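Local coordinates for scyllo-inosose 3-dehydrogenase (Thermotoga maritima, PDB 3IP1), which catalyses the NAD(+)-dependent oxidation of scyllo-inosose to 3-dehydro-scyllo-inosose, probably as one step in the breakdown of myo-inositol, at residues Trp12-Pro16 with Asp78-Tyr82; Tyr85-Phe91 with Glu152-Asn156; Ile310-Ile316 with Arg334-Gly340; Asp215-Leu220 with Leu281-Leu287; Val249-Leu253 with Lys387-Lys391. All coordinates share one frame; numbering follows the deposited sequence.

Contact 1 of 5, residues Trp12-Pro16 with Asp78-Tyr82; sequences WDPRP and DEEGY
NH2 of Arg-15 is shared by two carboxylates: it lies 2.7 Å from Asp-78 OD2 and 2.7 Å from Glu-80 OE1, both at the guanidinium edge and close to its plane, in a salt-bridge network. The Glu-80 bond is the straighter, 164° at the hydrogen, and uses the anti side of OE1, whereas the nitrogen stands above the plane of the Asp-78 carboxylate. An arginine suits the place because its long chain can cross the Tyr-82 ring before delivering its charge. Arg-15 CG rests over one face of the Tyr-82 ring in a CH-pi contact, 3.7 Å from the centroid, and the guanidinium follows with its plane 30° from the ring. The other oxygen of Asp-78, OD1, accepts from Glu-80 N and Tyr-82 N on opposite faces of its carboxylate; the first bond makes an Asx turn within the type I turn 78-81. Chi1 of 61° sets the aspartate CG between its backbone N and carbonyl carbon, turning OD1 onto these N-H groups and leaving OD2 for Arg-15. Around the contact, Arg-38 of strand 37-38 pairs with Asp-13 and donates to Glu-80 O, fastening the loop after strand 3-12 to the one following helix 69-75.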
# COMPACT_ATOMS: atom_id res chain seq x y z
N TRP A 12 -14.88 -12.73 42.67
CA TRP A 12 -13.45 -12.74 42.42
C TRP A 12 -12.84 -13.98 43.10
O TRP A 12 -12.59 -13.96 44.31
CB TRP A 12 -12.78 -11.47 42.96
CG TRP A 12 -11.29 -11.43 42.69
CD1 TRP A 12 -10.31 -12.05 43.41
CD2 TRP A 12 -10.62 -10.70 41.65
NE1 TRP A 12 -9.07 -11.78 42.86
CE2 TRP A 12 -9.24 -10.95 41.78
CE3 TRP A 12 -11.06 -9.86 40.61
CZ2 TRP A 12 -8.28 -10.39 40.91
CZ3 TRP A 12 -10.12 -9.32 39.75
CH2 TRP A 12 -8.74 -9.58 39.91
N ASP A 13 -12.60 -15.04 42.34
CA ASP A 13 -12.18 -16.31 42.93
C ASP A 13 -11.25 -17.08 41.99
O ASP A 13 -11.66 -18.08 41.43
CB ASP A 13 -13.42 -17.16 43.27
CG ASP A 13 -13.12 -18.32 44.21
OD1 ASP A 13 -12.00 -18.40 44.73
OD2 ASP A 13 -14.01 -19.17 44.42
N PRO A 14 -10.00 -16.60 41.85
CA PRO A 14 -9.14 -17.04 40.74
C PRO A 14 -8.66 -18.47 40.80
O PRO A 14 -8.45 -19.01 41.88
CB PRO A 14 -7.95 -16.09 40.82
CG PRO A 14 -8.40 -14.96 41.69
CD PRO A 14 -9.34 -15.57 42.66
N ARG A 15 -8.51 -19.08 39.63
CA ARG A 15 -7.86 -20.36 39.46
C ARG A 15 -6.46 -20.31 40.06
O ARG A 15 -5.85 -19.24 40.13
CB ARG A 15 -7.81 -20.75 37.97
CG ARG A 15 -9.20 -21.10 37.38
CD ARG A 15 -9.05 -21.95 36.14
NE ARG A 15 -10.29 -22.52 35.63
CZ ARG A 15 -10.83 -23.68 36.01
NH1 ARG A 15 -10.27 -24.41 36.95
NH2 ARG A 15 -11.96 -24.09 35.46
N PRO A 16 -5.97 -21.47 40.55
CA PRO A 16 -4.66 -21.54 41.24
C PRO A 16 -3.51 -20.97 40.43
O PRO A 16 -2.64 -20.30 40.99
CB PRO A 16 -4.46 -23.05 41.45
CG PRO A 16 -5.82 -23.63 41.40
CD PRO A 16 -6.60 -22.79 40.43
N ASP A 78 -17.75 -22.75 32.90
CA ASP A 78 -17.28 -24.13 32.79
C ASP A 78 -17.78 -24.94 33.98
O ASP A 78 -18.53 -24.41 34.83
CB ASP A 78 -15.76 -24.20 32.67
CG ASP A 78 -15.05 -23.60 33.87
OD1 ASP A 78 -15.68 -23.49 34.96
OD2 ASP A 78 -13.86 -23.25 33.73
N GLU A 79 -17.38 -26.20 34.06
CA GLU A 79 -17.81 -27.09 35.15
C GLU A 79 -17.48 -26.60 36.56
O GLU A 79 -18.15 -26.97 37.52
CB GLU A 79 -17.22 -28.49 34.94
CG GLU A 79 -17.77 -29.18 33.70
CD GLU A 79 -17.59 -30.70 33.73
OE1 GLU A 79 -16.67 -31.22 34.43
OE2 GLU A 79 -18.39 -31.37 33.03
N GLU A 80 -16.46 -25.75 36.69
CA GLU A 80 -16.01 -25.26 37.98
C GLU A 80 -16.57 -23.88 38.28
O GLU A 80 -16.14 -23.24 39.24
CB GLU A 80 -14.48 -25.20 38.05
CG GLU A 80 -13.79 -26.55 38.13
CD GLU A 80 -13.62 -27.19 36.76
OE1 GLU A 80 -13.26 -26.46 35.80
OE2 GLU A 80 -13.83 -28.42 36.64
N GLY A 81 -17.50 -23.42 37.45
CA GLY A 81 -18.15 -22.12 37.67
C GLY A 81 -17.44 -20.86 37.18
O GLY A 81 -17.96 -19.75 37.37
N TYR A 82 -16.28 -21.00 36.53
CA TYR A 82 -15.59 -19.85 35.92
C TYR A 82 -16.26 -19.43 34.63
O TYR A 82 -16.68 -20.29 33.85
CB TYR A 82 -14.10 -20.13 35.68
CG TYR A 82 -13.36 -20.23 36.99
CD1 TYR A 82 -12.82 -19.10 37.59
CD2 TYR A 82 -13.25 -21.46 37.66
CE1 TYR A 82 -12.17 -19.19 38.80
CE2 TYR A 82 -12.59 -21.55 38.88
CZ TYR A 82 -12.07 -20.41 39.45
OH TYR A 82 -11.43 -20.48 40.65

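Contact 2 of 5, residues Tyr85-Phe91 with Glu152-Asn156; sequences YPGLTGF and ELGFN
Aromatic packing joins Tyr-85 and Phe-155, whose side chains cross at about a right angle. CE2 of Phe-155 comes over one face of the tyrosine ring, 3.3 Å from Tyr-85 CZ, and the ring planes stand at 44°, an oblique pairing. Tyr-85 reaches this position with CG anti to the backbone nitrogen (chi1 -173°).

A separate van der Waals contact sets a methyl on a charged group: Leu-88 CD2 lies 3.5 Å from Glu-152 OE2.

Among the direct polar links, Gly-90 N donates to Phe-155 O over 2.9 Å in an almost straight bond, 178° at the hydrogen. Glycine fits here because the backbones approach so closely that a beta carbon on Gly-90 would run into CB of Asn-156. The amide of Asn-156 turns back instead, its OD1 accepting from Glu-152 N at 2.8 Å and closing the 152-156 turn.

One water completes the polar set: it accepts from Tyr-85 OH at 2.7 Å and donates to Leu-88 O and, at 2.6 Å, to Glu-152 OE2.

The Phe-155 ring also packs against His-97, which with Glu-98 and Glu-195 binds a cadmium ion in this crystal, at a site that takes zinc; Tyr-85 touches Ser-70, by similarity part of the charge relay. The chemistry is therefore mixed: beside the aromatic pair, the water bridges Tyr-85 OH and Glu-152 OE2, too far apart to bond directly, and satisfies Leu-88 O.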
# COMPACT_ATOMS: atom_id res chain seq x y z
N TYR A 85 -15.77 -16.28 29.00
CA TYR A 85 -15.08 -15.14 28.41
C TYR A 85 -13.67 -14.92 28.97
O TYR A 85 -13.49 -14.67 30.16
CB TYR A 85 -15.92 -13.86 28.51
CG TYR A 85 -15.32 -12.71 27.75
CD1 TYR A 85 -15.35 -12.68 26.35
CD2 TYR A 85 -14.70 -11.68 28.42
CE1 TYR A 85 -14.78 -11.61 25.64
CE2 TYR A 85 -14.11 -10.61 27.74
CZ TYR A 85 -14.16 -10.58 26.35
OH TYR A 85 -13.59 -9.52 25.70
N PRO A 86 -12.67 -14.99 28.09
CA PRO A 86 -11.28 -15.01 28.55
C PRO A 86 -10.61 -13.64 28.71
O PRO A 86 -9.49 -13.57 29.21
CB PRO A 86 -10.57 -15.84 27.48
CG PRO A 86 -11.41 -15.64 26.20
CD PRO A 86 -12.79 -15.17 26.62
N GLY A 87 -11.30 -12.56 28.31
CA GLY A 87 -10.69 -11.23 28.22
C GLY A 87 -10.94 -10.25 29.36
O GLY A 87 -11.32 -10.63 30.48
N LEU A 88 -10.71 -8.97 29.06
CA LEU A 88 -10.87 -7.87 30.01
C LEU A 88 -12.30 -7.78 30.57
O LEU A 88 -13.27 -7.71 29.83
CB LEU A 88 -10.51 -6.55 29.32
CG LEU A 88 -10.63 -5.25 30.10
CD1 LEU A 88 -9.58 -5.20 31.24
CD2 LEU A 88 -10.48 -4.07 29.16
N THR A 89 -12.39 -7.76 31.90
CA THR A 89 -13.66 -7.81 32.62
C THR A 89 -13.53 -7.11 33.98
O THR A 89 -12.63 -7.43 34.76
CB THR A 89 -14.13 -9.26 32.81
OG1 THR A 89 -12.99 -10.10 33.03
CG2 THR A 89 -14.88 -9.77 31.57
N GLY A 90 -14.42 -6.17 34.25
CA GLY A 90 -14.44 -5.42 35.52
C GLY A 90 -15.85 -5.47 36.09
O GLY A 90 -16.70 -4.69 35.70
N PHE A 91 -16.11 -6.41 37.01
CA PHE A 91 -17.45 -6.65 37.57
C PHE A 91 -17.62 -6.06 38.98
O PHE A 91 -16.67 -6.04 39.77
CB PHE A 91 -17.75 -8.16 37.61
CG PHE A 91 -17.73 -8.83 36.24
CD1 PHE A 91 -18.26 -8.20 35.11
CD2 PHE A 91 -17.21 -10.12 36.09
CE1 PHE A 91 -18.25 -8.81 33.88
CE2 PHE A 91 -17.20 -10.75 34.85
CZ PHE A 91 -17.73 -10.10 33.74
N GLU A 152 -13.43 -0.92 28.03
CA GLU A 152 -14.38 -1.56 27.14
C GLU A 152 -15.81 -1.46 27.66
O GLU A 152 -16.14 -1.92 28.76
CB GLU A 152 -13.99 -3.02 26.86
CG GLU A 152 -12.98 -3.15 25.73
CD GLU A 152 -12.61 -4.56 25.41
OE1 GLU A 152 -13.22 -5.15 24.49
OE2 GLU A 152 -11.72 -5.10 26.09
N LEU A 153 -16.63 -0.84 26.83
CA LEU A 153 -18.03 -0.64 27.11
C LEU A 153 -18.74 -1.99 27.24
O LEU A 153 -18.66 -2.82 26.34
CB LEU A 153 -18.66 0.16 25.96
CG LEU A 153 -20.07 0.66 26.23
CD1 LEU A 153 -20.00 1.88 27.16
CD2 LEU A 153 -20.72 0.99 24.91
N GLY A 154 -19.45 -2.18 28.35
CA GLY A 154 -20.14 -3.45 28.61
C GLY A 154 -19.24 -4.59 29.05
O GLY A 154 -19.66 -5.74 29.06
N PHE A 155 -18.00 -4.26 29.43
CA PHE A 155 -17.03 -5.23 29.96
C PHE A 155 -16.45 -4.77 31.30
O PHE A 155 -16.46 -5.52 32.29
CB PHE A 155 -15.91 -5.48 28.96
CG PHE A 155 -16.36 -6.27 27.75
CD1 PHE A 155 -16.98 -5.64 26.67
CD2 PHE A 155 -16.20 -7.65 27.70
CE1 PHE A 155 -17.43 -6.37 25.56
CE2 PHE A 155 -16.62 -8.40 26.59
CZ PHE A 155 -17.24 -7.74 25.51
N ASN A 156 -15.96 -3.53 31.33
CA ASN A 156 -15.56 -2.91 32.58
C ASN A 156 -16.05 -1.46 32.72
O ASN A 156 -15.76 -0.81 33.70
CB ASN A 156 -14.05 -3.01 32.76
CG ASN A 156 -13.28 -2.06 31.84
OD1 ASN A 156 -13.50 -2.03 30.63
ND2 ASN A 156 -12.37 -1.30 32.42
O HOH W 1 -13.01 -7.21 27.00

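Contact 3 of 5, residues Ile310-Ile316 with Arg334-Gly340; sequences INATVAI and RRAQIVG
At the edge of the Arg-335 guanidinium, near its plane, lies Asn-311 OD1, which accepts from NH2 at 2.8 Å; the amide and guanidinium planes are 79° apart. Thr-313 OG1 lies in the amide plane of Gln-337 and accepts from its NE2, 2.7 Å away and nearly straight at 177°. The first pair lies just ahead of, and the second at the start of, the parallel strands 313-316 and 337-340 of the Rossmann fold's sheet. Their backbones alternate bonds such as Val-314 N to Gln-337 O (2.7 Å) and Val-339 N to Val-314 O. Aliphatic residues suit the buried strands, small alanine leaving room for valine: Ala-315 CB meets Val-339 CG2 on one face, and on the other Ile-316 CD1 meets Ile-338 CG2, beside Trp-297 of helix 293-306. Strand 337-340 pairs antiparallel with a strand of the second subunit, and Gln-337 OE1 accepts from Arg-207 of that subunit. An alanine in place of Arg-335 removes the extended arm, and would probably leave Asn-311 OD1 without its charged donor and its amide less firmly set. Gln-337 bends at chi2 (-80°), bringing its amide back over the neighbouring strand. A water 2.9 Å from Asn-311 OD1 and 2.7 Å from Gln-337 OE1 donates to both.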
# COMPACT_ATOMS: atom_id res chain seq x y z
N ILE A 310 -3.09 -16.41 -6.84
CA ILE A 310 -2.04 -16.23 -5.86
C ILE A 310 -2.40 -15.00 -5.03
O ILE A 310 -3.47 -14.43 -5.24
CB ILE A 310 -0.64 -16.07 -6.50
CG1 ILE A 310 -0.64 -14.96 -7.56
CG2 ILE A 310 -0.17 -17.41 -7.08
CD1 ILE A 310 0.79 -14.56 -8.01
N ASN A 311 -1.53 -14.62 -4.10
CA ASN A 311 -1.78 -13.45 -3.27
C ASN A 311 -3.00 -13.55 -2.33
O ASN A 311 -3.57 -12.53 -1.96
CB ASN A 311 -1.84 -12.18 -4.14
CG ASN A 311 -0.50 -11.85 -4.76
OD1 ASN A 311 0.52 -11.78 -4.07
ND2 ASN A 311 -0.48 -11.67 -6.08
N ALA A 312 -3.40 -14.77 -1.96
CA ALA A 312 -4.49 -14.95 -1.00
C ALA A 312 -4.09 -14.40 0.35
O ALA A 312 -2.93 -14.49 0.75
CB ALA A 312 -4.89 -16.41 -0.85
N THR A 313 -5.05 -13.81 1.04
CA THR A 313 -4.89 -13.38 2.41
C THR A 313 -5.83 -14.19 3.30
O THR A 313 -7.02 -14.34 2.99
CB THR A 313 -5.17 -11.87 2.54
OG1 THR A 313 -4.16 -11.15 1.83
CG2 THR A 313 -5.18 -11.43 4.01
N VAL A 314 -5.31 -14.73 4.41
CA VAL A 314 -6.20 -15.31 5.41
C VAL A 314 -6.27 -14.34 6.58
O VAL A 314 -5.27 -14.05 7.22
CB VAL A 314 -5.77 -16.68 5.91
CG1 VAL A 314 -6.90 -17.28 6.78
CG2 VAL A 314 -5.47 -17.59 4.78
N ALA A 315 -7.47 -13.83 6.82
CA ALA A 315 -7.68 -12.91 7.93
C ALA A 315 -8.33 -13.70 9.07
O ALA A 315 -9.35 -14.38 8.86
CB ALA A 315 -8.56 -11.74 7.49
N ILE A 316 -7.72 -13.64 10.26
CA ILE A 316 -8.22 -14.35 11.44
C ILE A 316 -8.91 -13.38 12.39
O ILE A 316 -8.27 -12.50 12.94
CB ILE A 316 -7.10 -15.12 12.18
CG1 ILE A 316 -6.45 -16.15 11.24
CG2 ILE A 316 -7.66 -15.85 13.42
CD1 ILE A 316 -5.01 -16.54 11.62
N ARG A 334 2.50 -20.08 -2.77
CA ARG A 334 1.32 -19.45 -3.39
C ARG A 334 1.29 -17.94 -3.16
O ARG A 334 0.28 -17.28 -3.45
CB ARG A 334 0.02 -20.11 -2.91
CG ARG A 334 0.05 -21.64 -2.89
CD ARG A 334 0.44 -22.26 -4.25
NE ARG A 334 -0.51 -21.91 -5.32
CZ ARG A 334 -0.16 -21.28 -6.44
NH1 ARG A 334 -1.07 -20.99 -7.35
NH2 ARG A 334 1.12 -20.98 -6.65
N ARG A 335 2.38 -17.40 -2.63
CA ARG A 335 2.50 -15.95 -2.39
C ARG A 335 1.33 -15.43 -1.53
O ARG A 335 0.69 -14.41 -1.85
CB ARG A 335 2.59 -15.19 -3.73
CG ARG A 335 3.43 -13.93 -3.65
CD ARG A 335 3.31 -13.11 -4.94
NE ARG A 335 4.33 -12.08 -4.98
CZ ARG A 335 4.18 -10.84 -4.55
NH1 ARG A 335 5.19 -9.99 -4.62
NH2 ARG A 335 3.01 -10.44 -4.07
N ALA A 336 1.05 -16.15 -0.45
CA ALA A 336 -0.11 -15.87 0.38
C ALA A 336 0.33 -15.28 1.70
O ALA A 336 1.51 -15.29 2.04
CB ALA A 336 -0.94 -17.13 0.57
N GLN A 337 -0.62 -14.70 2.42
CA GLN A 337 -0.32 -14.11 3.73
C GLN A 337 -1.45 -14.31 4.75
O GLN A 337 -2.57 -14.67 4.40
CB GLN A 337 0.07 -12.62 3.62
CG GLN A 337 -0.89 -11.73 2.80
CD GLN A 337 -0.70 -11.83 1.26
OE1 GLN A 337 0.40 -12.08 0.73
NE2 GLN A 337 -1.79 -11.63 0.54
N ILE A 338 -1.12 -14.04 6.00
CA ILE A 338 -2.00 -14.25 7.14
C ILE A 338 -1.96 -12.98 7.98
O ILE A 338 -0.88 -12.57 8.41
CB ILE A 338 -1.48 -15.41 8.05
CG1 ILE A 338 -1.32 -16.71 7.24
CG2 ILE A 338 -2.41 -15.60 9.27
CD1 ILE A 338 -0.51 -17.75 7.98
N VAL A 339 -3.12 -12.40 8.21
CA VAL A 339 -3.25 -11.23 9.08
C VAL A 339 -4.22 -11.55 10.22
O VAL A 339 -5.24 -12.23 10.05
CB VAL A 339 -3.73 -9.94 8.30
CG1 VAL A 339 -2.77 -9.60 7.15
CG2 VAL A 339 -5.14 -10.09 7.76
N GLY A 340 -3.90 -11.06 11.41
CA GLY A 340 -4.84 -11.11 12.49
C GLY A 340 -5.59 -9.79 12.54
O GLY A 340 -5.09 -8.75 12.10
O HOH W 2 0.16 -10.55 -1.44
O HOH W 3 -2.43 -17.35 -2.77

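Contact 4 of 5, residues Asp215-Leu220 with Leu281-Leu287; sequences DNVVIL and LGAKLFL
Val-218 and Phe-286 lie side by side and point the same way from their strands, the ring's CD2 reaching to 3.6 Å from Val-218 CB. Ala-283 CB sits over one face of the same ring, offset toward its rim, and also meets Val-218 CG2 at 3.8 Å; alanine's single methyl thus touches both, filling the angle beside the pair. On the opposite face of the sheet Ile-219 and Leu-287 also run alongside each other, Ile-219 CG1 to Leu-287 CB 4.2 Å, where helix 224-235 packs on them through Ala-229. Strands 216-220 and 285-288 are the central parallel pair of the Rossmann fold, the first leading into the glycine-rich turn that probably receives NAD(+). Backbone bonds such as Val-218 N to Leu-285 O hold the register.

At the N-terminal end of the pair the side chains turn polar. With CG beside the backbone N (chi1 -63°), Asn-216 turns its amide toward Gly-282, and ND2 donates to Gly-282 O, 3.1 Å away and nearly in line with that carbonyl. A leucine in place of Asn-216 has no side-chain N-H to give, and would probably leave Gly-282 O without this donor. Asp-215 and Lys-284 also run side by side, but the aspartate carboxylate lies against the lysine methylenes rather than its ammonium, OD2 of Asp-215 being 3.5 Å from Lys-284 CG. The lysine NZ goes to Asn-311 O and Asp-215 OD2 to Arg-212 N, while Asp-215 OD1 pairs with Arg-352 of the third subunit.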
# COMPACT_ATOMS: atom_id res chain seq x y z
N ASP A 215 -12.71 -10.16 -7.67
CA ASP A 215 -12.06 -11.17 -6.83
C ASP A 215 -13.07 -12.10 -6.18
O ASP A 215 -14.21 -11.73 -6.01
CB ASP A 215 -11.24 -10.52 -5.72
CG ASP A 215 -9.91 -9.95 -6.22
OD1 ASP A 215 -9.45 -10.30 -7.33
OD2 ASP A 215 -9.31 -9.14 -5.48
N ASN A 216 -12.62 -13.30 -5.83
CA ASN A 216 -13.44 -14.27 -5.09
C ASN A 216 -13.07 -14.21 -3.61
O ASN A 216 -11.90 -13.97 -3.26
CB ASN A 216 -13.21 -15.70 -5.58
CG ASN A 216 -13.61 -15.90 -7.03
OD1 ASN A 216 -14.58 -15.31 -7.50
ND2 ASN A 216 -12.87 -16.75 -7.74
N VAL A 217 -14.07 -14.44 -2.76
CA VAL A 217 -13.82 -14.49 -1.33
C VAL A 217 -14.47 -15.72 -0.72
O VAL A 217 -15.51 -16.17 -1.19
CB VAL A 217 -14.30 -13.19 -0.59
CG1 VAL A 217 -13.62 -11.93 -1.18
CG2 VAL A 217 -15.80 -13.07 -0.63
N VAL A 218 -13.86 -16.25 0.35
CA VAL A 218 -14.38 -17.39 1.10
C VAL A 218 -14.48 -17.02 2.58
O VAL A 218 -13.50 -16.62 3.20
CB VAL A 218 -13.47 -18.64 0.92
CG1 VAL A 218 -13.89 -19.77 1.86
CG2 VAL A 218 -13.48 -19.12 -0.55
N ILE A 219 -15.67 -17.16 3.13
CA ILE A 219 -15.90 -16.89 4.56
C ILE A 219 -16.24 -18.18 5.31
O ILE A 219 -17.20 -18.88 4.96
CB ILE A 219 -17.02 -15.83 4.77
CG1 ILE A 219 -16.61 -14.49 4.14
CG2 ILE A 219 -17.32 -15.64 6.24
CD1 ILE A 219 -17.72 -13.74 3.56
N LEU A 220 -15.46 -18.47 6.33
CA LEU A 220 -15.68 -19.64 7.16
C LEU A 220 -16.34 -19.19 8.46
O LEU A 220 -15.72 -18.50 9.27
CB LEU A 220 -14.34 -20.35 7.43
CG LEU A 220 -13.62 -20.91 6.18
CD1 LEU A 220 -12.63 -19.91 5.54
CD2 LEU A 220 -12.91 -22.22 6.52
N LEU A 281 -9.77 -21.26 -9.53
CA LEU A 281 -9.06 -20.02 -9.19
C LEU A 281 -8.80 -19.81 -7.70
O LEU A 281 -7.81 -19.19 -7.31
CB LEU A 281 -9.79 -18.79 -9.78
CG LEU A 281 -8.89 -17.56 -10.00
CD1 LEU A 281 -7.80 -17.85 -11.07
CD2 LEU A 281 -9.70 -16.32 -10.34
N GLY A 282 -9.71 -20.33 -6.87
CA GLY A 282 -9.65 -20.08 -5.44
C GLY A 282 -10.12 -18.69 -5.09
O GLY A 282 -10.99 -18.13 -5.77
N ALA A 283 -9.54 -18.11 -4.03
CA ALA A 283 -9.98 -16.79 -3.52
C ALA A 283 -8.83 -15.86 -3.17
O ALA A 283 -7.73 -16.31 -2.84
CB ALA A 283 -10.91 -16.96 -2.32
N LYS A 284 -9.08 -14.56 -3.26
CA LYS A 284 -8.11 -13.53 -2.83
C LYS A 284 -8.11 -13.38 -1.30
O LYS A 284 -7.09 -13.03 -0.71
CB LYS A 284 -8.40 -12.19 -3.54
CG LYS A 284 -7.60 -10.97 -3.09
CD LYS A 284 -6.10 -11.04 -3.47
CE LYS A 284 -5.27 -10.02 -2.60
NZ LYS A 284 -5.30 -10.37 -1.09
N LEU A 285 -9.24 -13.67 -0.67
CA LEU A 285 -9.37 -13.49 0.77
C LEU A 285 -10.19 -14.59 1.44
O LEU A 285 -11.27 -14.95 0.97
CB LEU A 285 -9.98 -12.11 1.07
CG LEU A 285 -10.28 -11.75 2.54
CD1 LEU A 285 -9.00 -11.45 3.34
CD2 LEU A 285 -11.23 -10.57 2.62
N PHE A 286 -9.67 -15.12 2.54
CA PHE A 286 -10.38 -16.05 3.39
C PHE A 286 -10.58 -15.38 4.75
O PHE A 286 -9.66 -14.79 5.30
CB PHE A 286 -9.60 -17.35 3.58
CG PHE A 286 -9.34 -18.12 2.30
CD1 PHE A 286 -8.33 -17.72 1.43
CD2 PHE A 286 -10.09 -19.27 2.00
CE1 PHE A 286 -8.08 -18.45 0.24
CE2 PHE A 286 -9.86 -20.01 0.83
CZ PHE A 286 -8.85 -19.61 -0.06
N LEU A 287 -11.80 -15.46 5.29
CA LEU A 287 -12.07 -14.93 6.61
C LEU A 287 -12.32 -16.10 7.52
O LEU A 287 -13.27 -16.87 7.33
CB LEU A 287 -13.28 -13.99 6.62
CG LEU A 287 -13.60 -13.37 7.99
CD1 LEU A 287 -12.45 -12.40 8.45
CD2 LEU A 287 -14.94 -12.67 8.02

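Contact 5 of 5, residues Val249-Leu253 with Lys387-Lys391; sequences VRRNL and KSLVK
Hydrogen bonding centres on Lys-387 O, which Arg-250 grips end-on with two nitrogens. NH1 lies 2.8 Å from this oxygen and NH2 3.1 Å; the first bond is the straighter, 156° at the hydrogen, while the second reaches the oxygen from above its carbonyl plane. The oxygen lies near the guanidinium plane; the chain, extended from CG to NE, carries the group out from the helix to reach it. A water adds a bridge, accepting from Arg-250 NH2 at 3.0 Å and donating to Val-390 O.

Apolar packing gathers on Val-390. Its CG2 stands over the centre of the guanidinium face, and meets Leu-253 CD1 tip to tip at 3.6 Å. Val-249 CG1 slides past the same methyl at 4.0 Å. A compact branched valine suits a place between two aliphatic residues and a flat cation.

By similarity Arg-250 also belongs to the NAD(+) site, and its side chain touches Glu-245. The contact thus sets helix 248-257 against the loop leading into strand 392-395, with Leu-227 of helix 224-235 packing on both Leu-253 and Val-390.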
# COMPACT_ATOMS: atom_id res chain seq x y z
N VAL A 249 -29.91 -22.11 9.14
CA VAL A 249 -30.50 -20.78 9.24
C VAL A 249 -29.48 -19.69 8.89
O VAL A 249 -29.83 -18.68 8.29
CB VAL A 249 -31.14 -20.53 10.65
CG1 VAL A 249 -30.08 -20.32 11.73
CG2 VAL A 249 -32.10 -19.35 10.59
N ARG A 250 -28.23 -19.89 9.30
CA ARG A 250 -27.14 -18.97 8.95
C ARG A 250 -26.78 -19.02 7.45
O ARG A 250 -26.55 -17.97 6.84
CB ARG A 250 -25.95 -19.22 9.85
CG ARG A 250 -26.27 -18.86 11.30
CD ARG A 250 -25.19 -19.25 12.30
NE ARG A 250 -25.56 -18.80 13.65
CZ ARG A 250 -26.45 -19.42 14.43
NH1 ARG A 250 -27.06 -20.51 14.00
NH2 ARG A 250 -26.72 -18.95 15.63
N ARG A 251 -26.79 -20.21 6.84
CA ARG A 251 -26.58 -20.32 5.40
C ARG A 251 -27.66 -19.61 4.57
O ARG A 251 -27.35 -18.95 3.57
CB ARG A 251 -26.47 -21.78 4.97
CG ARG A 251 -25.17 -22.45 5.38
CD ARG A 251 -25.01 -23.79 4.69
NE ARG A 251 -26.20 -24.62 4.83
CZ ARG A 251 -26.39 -25.50 5.81
NH1 ARG A 251 -27.50 -26.21 5.85
NH2 ARG A 251 -25.47 -25.67 6.74
N ASN A 252 -28.92 -19.74 4.98
CA ASN A 252 -30.01 -19.01 4.33
C ASN A 252 -29.89 -17.48 4.50
O ASN A 252 -30.14 -16.73 3.57
CB ASN A 252 -31.36 -19.51 4.84
CG ASN A 252 -31.65 -20.93 4.39
OD1 ASN A 252 -31.00 -21.46 3.47
ND2 ASN A 252 -32.62 -21.57 5.03
N LEU A 253 -29.50 -17.05 5.70
CA LEU A 253 -29.17 -15.64 5.92
C LEU A 253 -28.05 -15.14 5.01
O LEU A 253 -28.15 -14.05 4.47
CB LEU A 253 -28.83 -15.35 7.38
CG LEU A 253 -30.03 -15.25 8.31
CD1 LEU A 253 -29.56 -14.89 9.73
CD2 LEU A 253 -31.09 -14.25 7.81
N LYS A 387 -29.33 -22.53 19.28
CA LYS A 387 -28.58 -22.14 18.09
C LYS A 387 -29.43 -21.58 16.96
O LYS A 387 -28.89 -21.14 15.96
CB LYS A 387 -27.81 -23.34 17.53
CG LYS A 387 -26.79 -23.97 18.45
CD LYS A 387 -26.70 -25.45 18.08
CE LYS A 387 -27.97 -26.19 18.51
NZ LYS A 387 -28.40 -27.23 17.51
N SER A 388 -30.75 -21.63 17.10
CA SER A 388 -31.64 -21.09 16.07
C SER A 388 -31.65 -19.55 16.05
O SER A 388 -31.93 -18.92 15.02
CB SER A 388 -33.05 -21.62 16.26
OG SER A 388 -33.61 -21.13 17.47
N LEU A 389 -31.33 -18.95 17.20
CA LEU A 389 -31.26 -17.49 17.33
C LEU A 389 -29.91 -16.93 16.87
O LEU A 389 -28.90 -17.07 17.56
CB LEU A 389 -31.56 -17.09 18.79
CG LEU A 389 -32.87 -17.61 19.39
CD1 LEU A 389 -32.85 -17.50 20.92
CD2 LEU A 389 -34.11 -16.94 18.79
N VAL A 390 -29.89 -16.29 15.70
CA VAL A 390 -28.65 -15.69 15.15
C VAL A 390 -28.24 -14.43 15.92
O VAL A 390 -27.08 -14.28 16.33
CB VAL A 390 -28.80 -15.36 13.63
CG1 VAL A 390 -27.49 -14.84 13.04
CG2 VAL A 390 -29.26 -16.58 12.87
N LYS A 391 -29.20 -13.54 16.11
CA LYS A 391 -29.00 -12.30 16.82
C LYS A 391 -30.29 -11.92 17.50
O LYS A 391 -31.36 -11.88 16.88
CB LYS A 391 -28.52 -11.20 15.86
CG LYS A 391 -28.53 -9.75 16.41
CD LYS A 391 -27.46 -9.49 17.47
CE LYS A 391 -26.07 -9.67 16.88
NZ LYS A 391 -25.03 -9.57 17.93
O HOH W 4 -25.08 -16.43 15.82

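Overall arrangement
Contacts 1 and 2 lie in the GroES-like catalytic part, with centres 16 Å apart, their segments 78-82 and 85-91 belonging to one loop between helix 69-75 and strand 93-94. Contacts 3 and 4 share the six-stranded parallel Rossmann sheet: strands 216-220, 285-288, 313-316 and 337-340 follow one another across it, and the centres of these two contacts are 10 Å apart. Along the chain, contact 1 closes before contact 2 opens, and contact 4 before contact 3. Contact 5 spans the parts, its loop enclosing contact 3 and crossing contact 4, since the chain returns after the Rossmann strands to strand 392-395 of the catalytic sheet. Nucleotide-binding and metal-bearing parts are thereby joined.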